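Local coordinates for protein formate oxidase (Aspergillus oryzae, PDB 5ZU3) that probably oxidises formate as a flavin-dependent oxidase of the GMC oxidoreductase family and carries a modified FAD, 8-formyl-FAD, at residues Y67-V72 with I446-F451; R315-F320 with L480-Y485; F320-V325 with F396-G401; L387-F392 with L423-S428. The protein carries 1 engineered substitution. All coordinates share one frame; numbering follows the deposited sequence.

How the contacts relate
Three of the contacts lie on or beside the large mixed sheet of this GMC-family fold; contact 1 joins two other sheets, close to the flavin. Contacts 2 and 3 are neighbours, their centres 10 Å apart: they share Phe320, in the connection from strand 308-316 to helix 323-327, and Tyr485 packs on Phe400. Contact 4 lies at the opposite ends of strands 392-397 and 415-423, its centre about 27 Å from that of contact 3, and touches contact 1 where Ser428 meets Asn449 and Phe451. Along the chain, contact 1 spans contacts 3 and 4 and interleaves with contact 2, so residues far apart in sequence are interwoven in the fold, with only contact 1 bordering the flavin site.

Contact 1: Y67-V72 with I446-F451; sequences YKTTMV and INLNFF
Thr70 and Asn447 form a single beta bridge, with the chains running in roughly the same direction, which joins the two-stranded sheet of 67-73 and 78-81 to the edge strand 445-447 of another sheet. Backbone hydrogen bonds do most of the joining. Thr70 N donates to Ile446 O (2.7 Å), and Leu448 N returns a nearly straight bond to Thr70 O (2.8 Å). Further on, Phe450 N donates to Met71 O; here a classic bulge sets Met71 and Val72 opposite the single residue Arg79. A water bridges the start of the pairing, donating to Lys68 O and accepting from Ile446 N.

The apolar contacts centre on Ile446. Its CB lies 3.5 Å from Thr69 CB, and its CD1 reaches past Thr69 CG2 to Tyr67 CB. With CG1 anti to the carbonyl carbon (chi1 -53°), the isoleucine chain runs back toward Tyr67. The hydroxyl of that tyrosine bonds to Glu270, an FAD-binding residue, so this end of the contact borders the flavin site. Met71 and Leu448 lie side by side, SD to CD1 4.1 Å, while Leu448 CB sits over the centre of one face of the Phe450 ring.

Within 446-451 an Asx turn shapes the backbone after the bridge: Asn449 N donates to Asn447 OD1 (3.0 Å) from above the amide plane.

Contact 2: R315-F320 with L480-Y485; sequences RVKDGF and LVESEY
The Phe320 ring carries Leu480 CD2 over the centre of one face, a CH-pi contact 3.6 Å from the ring centroid, and has Lys317 O at its edge. The Arg315 guanidinium is met at its edge, in plane, by Glu482 OE1. These groups flank an antiparallel pairing of strands 308-316 and 481-485 interrupted by a classic bulge that puts two residues, Glu482 and Ser483, opposite Arg315. Arg315 O consequently accepts from two amides, Glu482 N at 2.8 Å and Ser483 N at 3.2 Å, while Arg315 N donates to Ser483 O. Past the bulge, Lys317 N donates to Leu480 O, and a type II turn from Lys317 to Phe320 brings the phenylalanine back over the leucine. Helix 167-179 also packs on this ring. The arginine chain is extended from CG to NE, and the carboxylate lies nearly coplanar with the guanidinium, 4° apart; the salt bridge runs from Arg315 NE to Glu482 OE1 at 3.0 Å.

Contact 3: F320-V325 with F396-G401; sequences FGMDDV and FVCMFG
Met322 and Asp323, at the start of helix 323-327, close on the chain that leaves strand 392-397, and the tight part of the contact is polar. Met322 N donates to Cys398 O (2.9 Å); an inverse gamma turn centred on Cys398 bends the chain here. One residue on from Met322 and two on from Cys398, the Asp323 carboxylate receives Phe400 N: the bond to OD2 measures 3.1 Å and comes from above the carboxylate plane, whereas the one to OD1 is weak. Met399 CG lies over the same face of the carboxylate, 3.5 Å from Asp323 OD1.

The sulfur-containing side chains pack more loosely. Met322 CG approaches Cys398 SG at 3.9 Å, and Met322 CB is 4.1 Å from Met399 SD. Met399 places CG anti to its own amide nitrogen (chi1 -164°), which carries the chain alongside the first turn of the helix, where Leu326 and Leu327 also meet it. The touching residues are all buried, so the looser side is apolar packing and not a solvent boundary.

Asp323 OD1 also accepts from His416 N of strand 415-423. Amides from two chain segments thus converge on one buried carboxylate, an environment that would probably favour its negative charge and that ties the helix start to strand 415-423 and to the chain just after strand 392-397.

Contact 4: L387-F392 with L423-S428; sequences LGQPHF and LVRPIS
Phe392 and Leu423 face each other as an antiparallel non-hydrogen-bonded pair, their CA atoms 4.8 Å apart, where strand 392-397 begins and strand 415-423 ends. On the outer side of this pair both chains are irregular: 387-391 leads into its strand and 424-428 leads out of the other. One backbone bond links them there, from Val424 N to His391 O at 3.2 Å.

Among the side chains, the Phe392 ring lies across Leu423. Its CE2 is 3.9 Å from Leu423 CB, and Leu423 CD1 sits over one face toward the rim, also touching His391 O at 3.6 Å. Leu423 turns CD1 back there through its second torsion (chi2 64°). Val424 CG2 presses on the His391 carbonyl, with Pro390 CB at 4.3 Å. Arg425 bends at chi2 and chi3, laying CG 3.5 Å from Pro390 O and CD against Gln389 CB; its guanidinium continues to a salt bridge with Asp551. The His391 imidazole takes its partners outside the two segments, Asp382 and the amide of Ile361.

Helix 454-473 packs against the pair, through Met460 on Phe392 and Asp456 on Leu423, while Thr108 of helix 106-110 touches Arg425 and Leu423 pairs through its backbone with Pro308 of strand 308-316.

Contact 1: Y67-V72 with I446-F451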
loop_
_atom_site.group_PDB
_atom_site.type_symbol
_atom_site.label_atom_id
_atom_site.label_comp_id
_atom_site.label_asym_id
_atom_site.label_seq_id
_atom_site.Cartn_x
_atom_site.Cartn_y
_atom_site.Cartn_z
ATOM N N TYR A 67 -10.816 -2.711 -9.740
ATOM C CA TYR A 67 -10.243 -2.768 -11.084
ATOM C C TYR A 67 -9.911 -4.202 -11.493
ATOM O O TYR A 67 -9.455 -5.025 -10.690
ATOM C CB TYR A 67 -8.952 -1.942 -11.171
ATOM C CG TYR A 67 -9.085 -0.451 -10.887
ATOM C CD1 TYR A 67 -9.863 0.371 -11.688
ATOM C CD2 TYR A 67 -8.390 0.135 -9.831
ATOM C CE1 TYR A 67 -9.966 1.748 -11.420
ATOM C CE2 TYR A 67 -8.485 1.481 -9.560
ATOM C CZ TYR A 67 -9.266 2.281 -10.353
ATOM O OH TYR A 67 -9.343 3.617 -10.060
ATOM N N LYS A 68 -10.091 -4.475 -12.779
ATOM C CA LYS A 68 -9.421 -5.604 -13.404
ATOM C C LYS A 68 -7.955 -5.254 -13.597
ATOM O O LYS A 68 -7.633 -4.142 -14.030
ATOM C CB LYS A 68 -10.027 -5.878 -14.777
ATOM C CG LYS A 68 -11.458 -6.396 -14.828
ATOM C CD LYS A 68 -11.956 -6.289 -16.276
ATOM C CE LYS A 68 -13.287 -6.992 -16.472
ATOM N NZ LYS A 68 -13.685 -6.909 -17.900
ATOM N N THR A 69 -7.054 -6.181 -13.266
ATOM C CA THR A 69 -5.648 -5.959 -13.598
ATOM C C THR A 69 -5.009 -7.298 -13.919
ATOM O O THR A 69 -5.382 -8.329 -13.360
ATOM C CB THR A 69 -4.807 -5.214 -12.521
ATOM O OG1 THR A 69 -4.259 -6.115 -11.573
ATOM C CG2 THR A 69 -5.599 -4.205 -11.812
ATOM N N THR A 70 -4.072 -7.271 -14.868
ATOM C CA THR A 70 -3.269 -8.441 -15.203
ATOM C C THR A 70 -2.166 -8.630 -14.161
ATOM O O THR A 70 -1.294 -7.761 -14.002
ATOM C CB THR A 70 -2.657 -8.303 -16.602
ATOM O OG1 THR A 70 -3.692 -8.206 -17.584
ATOM C CG2 THR A 70 -1.794 -9.519 -16.919
ATOM N N MET A 71 -2.214 -9.767 -13.460
ATOM C CA MET A 71 -1.265 -10.101 -12.397
ATOM C C MET A 71 0.054 -10.577 -12.970
ATOM O O MET A 71 1.129 -10.170 -12.520
ATOM C CB MET A 71 -1.845 -11.216 -11.512
ATOM C CG MET A 71 -3.165 -10.852 -10.817
ATOM S SD MET A 71 -2.906 -9.674 -9.468
ATOM C CE MET A 71 -4.197 -8.533 -9.869
ATOM N N VAL A 72 -0.021 -11.464 -13.945
ATOM C CA VAL A 72 1.143 -12.090 -14.543
ATOM C C VAL A 72 0.948 -12.056 -16.045
ATOM O O VAL A 72 -0.156 -12.318 -16.534
ATOM C CB VAL A 72 1.323 -13.543 -14.051
ATOM C CG1 VAL A 72 2.493 -14.199 -14.766
ATOM C CG2 VAL A 72 1.518 -13.589 -12.526
ATOM N N ILE A 446 -3.988 -2.313 -16.707
ATOM C CA ILE A 446 -3.049 -2.469 -15.605
ATOM C C ILE A 446 -2.376 -3.830 -15.729
ATOM O O ILE A 446 -3.046 -4.868 -15.700
ATOM C CB ILE A 446 -3.752 -2.320 -14.239
ATOM C CG1 ILE A 446 -4.545 -1.007 -14.179
ATOM C CG2 ILE A 446 -2.739 -2.354 -13.120
ATOM C CD1 ILE A 446 -5.300 -0.776 -12.885
ATOM N N ASN A 447 -1.055 -3.823 -15.869
ATOM C CA ASN A 447 -0.251 -5.040 -15.928
ATOM C C ASN A 447 0.846 -4.964 -14.876
ATOM O O ASN A 447 1.778 -4.163 -15.011
ATOM C CB ASN A 447 0.362 -5.219 -17.312
ATOM C CG ASN A 447 1.297 -6.392 -17.375
ATOM O OD1 ASN A 447 1.228 -7.297 -16.558
ATOM N ND2 ASN A 447 2.193 -6.377 -18.351
ATOM N N LEU A 448 0.746 -5.810 -13.845
ATOM C CA LEU A 448 1.727 -5.802 -12.769
ATOM C C LEU A 448 3.005 -6.544 -13.139
ATOM O O LEU A 448 4.067 -6.271 -12.564
ATOM C CB LEU A 448 1.116 -6.416 -11.509
ATOM C CG LEU A 448 0.028 -5.547 -10.899
ATOM C CD1 LEU A 448 -0.606 -6.241 -9.716
ATOM C CD2 LEU A 448 0.641 -4.206 -10.508
ATOM N N ASN A 449 2.926 -7.455 -14.103
ATOM C CA ASN A 449 4.095 -8.156 -14.603
ATOM C C ASN A 449 4.849 -8.865 -13.477
ATOM O O ASN A 449 6.086 -8.838 -13.413
ATOM C CB ASN A 449 5.003 -7.198 -15.360
ATOM C CG ASN A 449 6.035 -7.923 -16.178
ATOM O OD1 ASN A 449 5.777 -9.014 -16.682
ATOM N ND2 ASN A 449 7.219 -7.319 -16.318
ATOM N N PHE A 450 4.091 -9.502 -12.581
ATOM C CA PHE A 450 4.694 -10.295 -11.523
ATOM C C PHE A 450 5.427 -11.473 -12.143
ATOM O O PHE A 450 4.916 -12.134 -13.055
ATOM C CB PHE A 450 3.627 -10.828 -10.563
ATOM C CG PHE A 450 3.068 -9.806 -9.605
ATOM C CD1 PHE A 450 3.863 -8.765 -9.110
ATOM C CD2 PHE A 450 1.766 -9.928 -9.146
ATOM C CE1 PHE A 450 3.355 -7.864 -8.205
ATOM C CE2 PHE A 450 1.233 -9.012 -8.241
ATOM C CZ PHE A 450 2.019 -7.986 -7.773
ATOM N N PHE A 451 6.612 -11.756 -11.624
ATOM C CA PHE A 451 7.335 -12.970 -11.960
ATOM C C PHE A 451 7.804 -12.998 -13.416
ATOM O O PHE A 451 8.015 -14.080 -13.979
ATOM C CB PHE A 451 6.484 -14.197 -11.624
ATOM C CG PHE A 451 6.187 -14.320 -10.161
ATOM C CD1 PHE A 451 7.212 -14.562 -9.257
ATOM C CD2 PHE A 451 4.893 -14.178 -9.668
ATOM C CE1 PHE A 451 6.949 -14.685 -7.898
ATOM C CE2 PHE A 451 4.628 -14.291 -8.303
ATOM C CZ PHE A 451 5.645 -14.537 -7.426
HETATM O O HOH W 1 -6.101 -4.207 -16.461
#

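Contact 2: R315-F320 with L480-Y485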
loop_
_atom_site.group_PDB
_atom_site.type_symbol
_atom_site.label_atom_id
_atom_site.label_comp_id
_atom_site.label_asym_id
_atom_site.label_seq_id
_atom_site.Cartn_x
_atom_site.Cartn_y
_atom_site.Cartn_z
ATOM N N ARG A 315 -5.227 -24.983 8.399
ATOM C CA ARG A 315 -6.200 -25.201 9.456
ATOM C C ARG A 315 -5.447 -25.544 10.742
ATOM O O ARG A 315 -4.556 -26.399 10.742
ATOM C CB ARG A 315 -7.163 -26.323 9.070
ATOM C CG ARG A 315 -8.124 -26.664 10.169
ATOM C CD ARG A 315 -8.851 -27.959 9.914
ATOM N NE ARG A 315 -9.863 -28.197 10.933
ATOM C CZ ARG A 315 -11.164 -28.092 10.701
ATOM N NH1 ARG A 315 -11.585 -27.768 9.483
ATOM N NH2 ARG A 315 -12.040 -28.325 11.672
ATOM N N VAL A 316 -5.780 -24.858 11.831
ATOM C CA VAL A 316 -5.058 -25.013 13.087
ATOM C C VAL A 316 -6.042 -25.469 14.151
ATOM O O VAL A 316 -7.256 -25.392 13.972
ATOM C CB VAL A 316 -4.344 -23.719 13.510
ATOM C CG1 VAL A 316 -3.191 -23.406 12.560
ATOM C CG2 VAL A 316 -5.325 -22.573 13.534
ATOM N N LYS A 317 -5.498 -26.000 15.250
ATOM C CA LYS A 317 -6.297 -26.455 16.389
ATOM C C LYS A 317 -7.306 -25.393 16.819
ATOM O O LYS A 317 -7.061 -24.189 16.702
ATOM C CB LYS A 317 -5.372 -26.813 17.543
ATOM C CG LYS A 317 -4.581 -28.095 17.268
ATOM C CD LYS A 317 -3.953 -28.710 18.527
ATOM C CE LYS A 317 -3.361 -30.089 18.211
ATOM N NZ LYS A 317 -3.137 -30.932 19.418
ATOM N N ASP A 318 -8.461 -25.844 17.320
ATOM C CA ASP A 318 -9.495 -24.906 17.749
ATOM C C ASP A 318 -8.933 -23.903 18.757
ATOM O O ASP A 318 -8.128 -24.253 19.627
ATOM C CB ASP A 318 -10.669 -25.664 18.377
ATOM C CG ASP A 318 -11.380 -26.576 17.384
ATOM O OD1 ASP A 318 -10.679 -27.277 16.618
ATOM O OD2 ASP A 318 -12.632 -26.618 17.392
ATOM N N GLY A 319 -9.396 -22.660 18.663
ATOM C CA GLY A 319 -8.921 -21.613 19.534
ATOM C C GLY A 319 -7.587 -20.995 19.162
ATOM O O GLY A 319 -7.109 -20.113 19.888
ATOM N N PHE A 320 -6.957 -21.416 18.067
ATOM C CA PHE A 320 -5.722 -20.781 17.618
ATOM C C PHE A 320 -5.902 -19.959 16.349
ATOM O O PHE A 320 -4.914 -19.629 15.690
ATOM C CB PHE A 320 -4.609 -21.828 17.464
ATOM C CG PHE A 320 -4.115 -22.351 18.786
ATOM C CD1 PHE A 320 -3.076 -21.718 19.444
ATOM C CD2 PHE A 320 -4.741 -23.428 19.401
ATOM C CE1 PHE A 320 -2.624 -22.177 20.672
ATOM C CE2 PHE A 320 -4.296 -23.891 20.630
ATOM C CZ PHE A 320 -3.244 -23.256 21.270
ATOM N N LEU A 480 0.324 -27.247 16.423
ATOM C CA LEU A 480 -0.966 -26.595 16.213
ATOM C C LEU A 480 -1.572 -26.868 14.843
ATOM O O LEU A 480 -2.781 -26.671 14.661
ATOM C CB LEU A 480 -0.826 -25.082 16.405
ATOM C CG LEU A 480 -0.274 -24.594 17.750
ATOM C CD1 LEU A 480 -0.232 -23.093 17.747
ATOM C CD2 LEU A 480 -1.125 -25.082 18.913
ATOM N N VAL A 481 -0.779 -27.325 13.884
ATOM C CA VAL A 481 -1.248 -27.425 12.510
ATOM C C VAL A 481 -2.032 -28.722 12.327
ATOM O O VAL A 481 -1.501 -29.817 12.541
ATOM C CB VAL A 481 -0.076 -27.342 11.528
ATOM C CG1 VAL A 481 -0.559 -27.638 10.108
ATOM C CG2 VAL A 481 0.551 -25.972 11.608
ATOM N N GLU A 482 -3.306 -28.594 11.938
ATOM C CA GLU A 482 -4.164 -29.724 11.604
ATOM C C GLU A 482 -4.086 -30.107 10.124
ATOM O O GLU A 482 -3.935 -31.289 9.823
ATOM C CB GLU A 482 -5.612 -29.439 12.020
ATOM C CG GLU A 482 -5.775 -29.388 13.541
ATOM C CD GLU A 482 -7.237 -29.421 14.012
ATOM O OE1 GLU A 482 -8.157 -29.223 13.172
ATOM O OE2 GLU A 482 -7.453 -29.655 15.229
ATOM N N SER A 483 -4.253 -29.162 9.183
ATOM C CA SER A 483 -4.180 -29.536 7.767
ATOM C C SER A 483 -3.896 -28.322 6.874
ATOM O O SER A 483 -3.931 -27.168 7.309
ATOM C CB SER A 483 -5.463 -30.217 7.308
ATOM O OG SER A 483 -6.522 -29.312 7.468
ATOM N N GLU A 484 -3.616 -28.607 5.605
ATOM C CA GLU A 484 -3.411 -27.583 4.589
ATOM C C GLU A 484 -4.711 -27.346 3.823
ATOM O O GLU A 484 -5.449 -28.285 3.525
ATOM C CB GLU A 484 -2.303 -27.999 3.612
ATOM C CG GLU A 484 -0.894 -28.137 4.213
ATOM C CD GLU A 484 0.157 -28.513 3.147
ATOM O OE1 GLU A 484 0.454 -27.668 2.254
ATOM O OE2 GLU A 484 0.664 -29.667 3.187
ATOM N N TYR A 485 -4.980 -26.093 3.479
ATOM C CA TYR A 485 -6.184 -25.805 2.722
ATOM C C TYR A 485 -5.818 -25.052 1.451
ATOM O O TYR A 485 -4.957 -24.171 1.483
ATOM C CB TYR A 485 -7.163 -24.986 3.564
ATOM C CG TYR A 485 -8.452 -24.602 2.858
ATOM C CD1 TYR A 485 -9.572 -25.415 2.913
ATOM C CD2 TYR A 485 -8.551 -23.404 2.156
ATOM C CE1 TYR A 485 -10.739 -25.054 2.289
ATOM C CE2 TYR A 485 -9.710 -23.041 1.529
ATOM C CZ TYR A 485 -10.809 -23.866 1.599
ATOM O OH TYR A 485 -11.985 -23.490 0.970
#

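Contact 3: F320-V325 with F396-G401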
loop_
_atom_site.group_PDB
_atom_site.type_symbol
_atom_site.label_atom_id
_atom_site.label_comp_id
_atom_site.label_asym_id
_atom_site.label_seq_id
_atom_site.Cartn_x
_atom_site.Cartn_y
_atom_site.Cartn_z
ATOM N N PHE A 320 -6.957 -21.416 18.067
ATOM C CA PHE A 320 -5.722 -20.781 17.618
ATOM C C PHE A 320 -5.902 -19.959 16.349
ATOM O O PHE A 320 -4.914 -19.629 15.690
ATOM C CB PHE A 320 -4.609 -21.828 17.464
ATOM C CG PHE A 320 -4.115 -22.351 18.786
ATOM C CD1 PHE A 320 -3.076 -21.718 19.444
ATOM C CD2 PHE A 320 -4.741 -23.428 19.401
ATOM C CE1 PHE A 320 -2.624 -22.177 20.672
ATOM C CE2 PHE A 320 -4.296 -23.891 20.630
ATOM C CZ PHE A 320 -3.244 -23.256 21.270
ATOM N N GLY A 321 -7.149 -19.663 15.977
ATOM C CA GLY A 321 -7.485 -18.655 14.993
ATOM C C GLY A 321 -8.820 -18.070 15.393
ATOM O O GLY A 321 -9.493 -18.580 16.292
ATOM N N MET A 322 -9.202 -16.978 14.731
ATOM C CA MET A 322 -10.405 -16.250 15.102
ATOM C C MET A 322 -11.621 -16.606 14.265
ATOM O O MET A 322 -12.671 -15.984 14.441
ATOM C CB MET A 322 -10.138 -14.753 15.033
ATOM C CG MET A 322 -8.983 -14.336 15.921
ATOM S SD MET A 322 -9.428 -14.503 17.662
ATOM C CE MET A 322 -11.026 -13.685 17.722
ATOM N N ASP A 323 -11.509 -17.602 13.380
ATOM C CA ASP A 323 -12.587 -17.910 12.448
ATOM C C ASP A 323 -13.915 -18.076 13.178
ATOM O O ASP A 323 -14.958 -17.587 12.721
ATOM C CB ASP A 323 -12.260 -19.182 11.661
ATOM C CG ASP A 323 -10.919 -19.117 10.930
ATOM O OD1 ASP A 323 -9.874 -18.846 11.573
ATOM O OD2 ASP A 323 -10.912 -19.399 9.715
ATOM N N ASP A 324 -13.905 -18.817 14.296
ATOM C CA ASP A 324 -15.159 -19.112 14.982
ATOM C C ASP A 324 -15.712 -17.919 15.750
ATOM O O ASP A 324 -16.898 -17.906 16.082
ATOM C CB ASP A 324 -14.979 -20.284 15.941
ATOM C CG ASP A 324 -16.183 -21.206 15.948
ATOM O OD1 ASP A 324 -16.565 -21.699 14.861
ATOM O OD2 ASP A 324 -16.755 -21.428 17.033
ATOM N N VAL A 325 -14.892 -16.922 16.041
ATOM C CA VAL A 325 -15.397 -15.738 16.709
ATOM C C VAL A 325 -15.877 -14.699 15.700
ATOM O O VAL A 325 -16.969 -14.143 15.845
ATOM C CB VAL A 325 -14.331 -15.164 17.660
ATOM C CG1 VAL A 325 -14.827 -13.859 18.269
ATOM C CG2 VAL A 325 -13.951 -16.184 18.734
ATOM N N PHE A 396 1.265 -13.102 9.350
ATOM C CA PHE A 396 0.589 -14.245 9.949
ATOM C C PHE A 396 -0.791 -13.775 10.382
ATOM O O PHE A 396 -0.982 -13.304 11.504
ATOM C CB PHE A 396 1.406 -14.807 11.091
ATOM C CG PHE A 396 2.762 -15.268 10.669
ATOM C CD1 PHE A 396 2.937 -16.541 10.139
ATOM C CD2 PHE A 396 3.861 -14.440 10.806
ATOM C CE1 PHE A 396 4.199 -16.972 9.735
ATOM C CE2 PHE A 396 5.124 -14.864 10.406
ATOM C CZ PHE A 396 5.296 -16.120 9.866
ATOM N N VAL A 397 -1.745 -13.841 9.455
ATOM C CA VAL A 397 -3.113 -13.404 9.734
ATOM C C VAL A 397 -3.813 -14.514 10.504
ATOM O O VAL A 397 -3.781 -15.681 10.091
ATOM C CB VAL A 397 -3.847 -13.075 8.427
ATOM C CG1 VAL A 397 -5.278 -12.630 8.696
ATOM C CG2 VAL A 397 -3.072 -12.009 7.655
ATOM N N CYS A 398 -4.380 -14.178 11.659
ATOM C CA CYS A 398 -4.846 -15.236 12.563
ATOM C C CYS A 398 -6.303 -15.612 12.305
ATOM O O CYS A 398 -7.117 -15.715 13.223
ATOM C CB CYS A 398 -4.622 -14.839 14.026
ATOM S SG CYS A 398 -5.453 -13.368 14.629
ATOM N N MET A 399 -6.620 -15.877 11.039
ATOM C CA MET A 399 -7.970 -16.252 10.630
ATOM C C MET A 399 -7.910 -16.589 9.150
ATOM O O MET A 399 -6.968 -16.186 8.460
ATOM C CB MET A 399 -8.963 -15.113 10.894
ATOM C CG MET A 399 -10.429 -15.514 10.861
ATOM S SD MET A 399 -11.481 -14.105 11.205
ATOM C CE MET A 399 -11.320 -13.208 9.664
ATOM N N PHE A 400 -8.920 -17.318 8.654
ATOM C CA PHE A 400 -9.050 -17.439 7.207
ATOM C C PHE A 400 -9.326 -16.059 6.620
ATOM O O PHE A 400 -10.265 -15.376 7.050
ATOM C CB PHE A 400 -10.168 -18.400 6.807
ATOM C CG PHE A 400 -10.297 -18.565 5.318
ATOM C CD1 PHE A 400 -9.502 -19.468 4.636
ATOM C CD2 PHE A 400 -11.175 -17.785 4.595
ATOM C CE1 PHE A 400 -9.592 -19.629 3.261
ATOM C CE2 PHE A 400 -11.284 -17.926 3.203
ATOM C CZ PHE A 400 -10.487 -18.861 2.543
ATOM N N GLY A 401 -8.484 -15.630 5.675
ATOM C CA GLY A 401 -8.663 -14.331 5.045
ATOM C C GLY A 401 -9.166 -14.358 3.606
ATOM O O GLY A 401 -8.385 -14.664 2.686
#

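Contact 4: L387-F392 with L423-S428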
loop_
_atom_site.group_PDB
_atom_site.type_symbol
_atom_site.label_atom_id
_atom_site.label_comp_id
_atom_site.label_asym_id
_atom_site.label_seq_id
_atom_site.Cartn_x
_atom_site.Cartn_y
_atom_site.Cartn_z
ATOM N N LEU A 387 21.987 -5.188 -0.248
ATOM C CA LEU A 387 22.404 -4.330 0.848
ATOM C C LEU A 387 21.810 -4.780 2.183
ATOM O O LEU A 387 21.575 -3.958 3.069
ATOM C CB LEU A 387 22.039 -2.874 0.560
ATOM C CG LEU A 387 22.383 -2.251 -0.790
ATOM C CD1 LEU A 387 21.952 -0.790 -0.794
ATOM C CD2 LEU A 387 23.870 -2.368 -1.129
ATOM N N GLY A 388 21.547 -6.072 2.344
ATOM C CA GLY A 388 21.116 -6.598 3.632
ATOM C C GLY A 388 19.628 -6.513 3.930
ATOM O O GLY A 388 19.207 -6.904 5.033
ATOM N N GLN A 389 18.819 -6.029 2.983
ATOM C CA GLN A 389 17.383 -5.876 3.192
ATOM C C GLN A 389 16.702 -7.224 3.449
ATOM O O GLN A 389 17.251 -8.286 3.134
ATOM C CB GLN A 389 16.765 -5.199 1.965
ATOM C CG GLN A 389 17.400 -3.890 1.600
ATOM C CD GLN A 389 18.368 -4.008 0.437
ATOM O OE1 GLN A 389 19.207 -4.920 0.403
ATOM N NE2 GLN A 389 18.278 -3.073 -0.514
ATOM N N PRO A 390 15.488 -7.202 4.000
ATOM C CA PRO A 390 14.703 -8.439 4.082
ATOM C C PRO A 390 14.481 -9.011 2.687
ATOM O O PRO A 390 14.577 -8.314 1.672
ATOM C CB PRO A 390 13.368 -7.980 4.691
ATOM C CG PRO A 390 13.648 -6.688 5.338
ATOM C CD PRO A 390 14.748 -6.050 4.544
ATOM N N HIS A 391 14.204 -10.315 2.641
ATOM C CA HIS A 391 13.703 -10.926 1.417
ATOM C C HIS A 391 12.180 -10.991 1.436
ATOM O O HIS A 391 11.541 -10.858 0.387
ATOM C CB HIS A 391 14.290 -12.334 1.211
ATOM C CG HIS A 391 15.707 -12.348 0.736
ATOM N ND1 HIS A 391 16.627 -13.283 1.167
ATOM C CD2 HIS A 391 16.368 -11.552 -0.143
ATOM C CE1 HIS A 391 17.788 -13.070 0.572
ATOM N NE2 HIS A 391 17.658 -12.025 -0.227
ATOM N N PHE A 392 11.577 -11.209 2.599
ATOM C CA PHE A 392 10.131 -11.357 2.674
ATOM C C PHE A 392 9.543 -10.523 3.797
ATOM O O PHE A 392 10.240 -10.130 4.737
ATOM C CB PHE A 392 9.739 -12.805 2.856
ATOM C CG PHE A 392 9.928 -13.612 1.623
ATOM C CD1 PHE A 392 11.184 -14.152 1.315
ATOM C CD2 PHE A 392 8.870 -13.810 0.745
ATOM C CE1 PHE A 392 11.369 -14.896 0.151
ATOM C CE2 PHE A 392 9.050 -14.559 -0.422
ATOM C CZ PHE A 392 10.297 -15.096 -0.722
ATOM N N LEU A 423 6.896 -11.274 -1.232
ATOM C CA LEU A 423 8.264 -11.022 -1.701
ATOM C C LEU A 423 8.474 -9.507 -1.806
ATOM O O LEU A 423 7.905 -8.846 -2.684
ATOM C CB LEU A 423 8.509 -11.725 -3.032
ATOM C CG LEU A 423 9.768 -11.375 -3.824
ATOM C CD1 LEU A 423 11.080 -11.770 -3.084
ATOM C CD2 LEU A 423 9.713 -12.003 -5.228
ATOM N N VAL A 424 9.253 -8.938 -0.885
ATOM C CA VAL A 424 9.334 -7.487 -0.803
ATOM C C VAL A 424 10.471 -6.931 -1.630
ATOM O O VAL A 424 10.497 -5.720 -1.893
ATOM C CB VAL A 424 9.459 -7.015 0.663
ATOM C CG1 VAL A 424 8.153 -7.275 1.417
ATOM C CG2 VAL A 424 10.609 -7.708 1.365
ATOM N N ARG A 425 11.388 -7.773 -2.096
ATOM C CA ARG A 425 12.499 -7.321 -2.931
ATOM C C ARG A 425 12.565 -8.131 -4.224
ATOM O O ARG A 425 13.564 -8.797 -4.504
ATOM C CB ARG A 425 13.811 -7.418 -2.150
ATOM C CG ARG A 425 14.000 -6.293 -1.140
ATOM C CD ARG A 425 14.807 -5.127 -1.736
ATOM N NE ARG A 425 14.085 -4.504 -2.854
ATOM C CZ ARG A 425 13.182 -3.536 -2.691
ATOM N NH1 ARG A 425 12.895 -3.092 -1.467
ATOM N NH2 ARG A 425 12.563 -3.002 -3.740
ATOM N N PRO A 426 11.531 -8.055 -5.065
ATOM C CA PRO A 426 11.565 -8.785 -6.334
ATOM C C PRO A 426 12.516 -8.119 -7.315
ATOM O O PRO A 426 12.869 -6.948 -7.192
ATOM C CB PRO A 426 10.119 -8.713 -6.831
ATOM C CG PRO A 426 9.574 -7.457 -6.206
ATOM C CD PRO A 426 10.408 -7.097 -5.015
ATOM N N ILE A 427 12.917 -8.875 -8.323
ATOM C CA ILE A 427 13.774 -8.311 -9.352
ATOM C C ILE A 427 13.107 -8.310 -10.719
ATOM O O ILE A 427 13.755 -7.980 -11.720
ATOM C CB ILE A 427 15.129 -9.038 -9.405
ATOM C CG1 ILE A 427 14.905 -10.532 -9.641
ATOM C CG2 ILE A 427 15.888 -8.782 -8.103
ATOM C CD1 ILE A 427 16.116 -11.264 -10.171
ATOM N N SER A 428 11.841 -8.695 -10.797
ATOM C CA SER A 428 11.153 -8.599 -12.075
ATOM C C SER A 428 11.066 -7.144 -12.537
ATOM O O SER A 428 10.879 -6.214 -11.734
ATOM C CB SER A 428 9.754 -9.210 -11.979
ATOM O OG SER A 428 9.842 -10.614 -12.109
#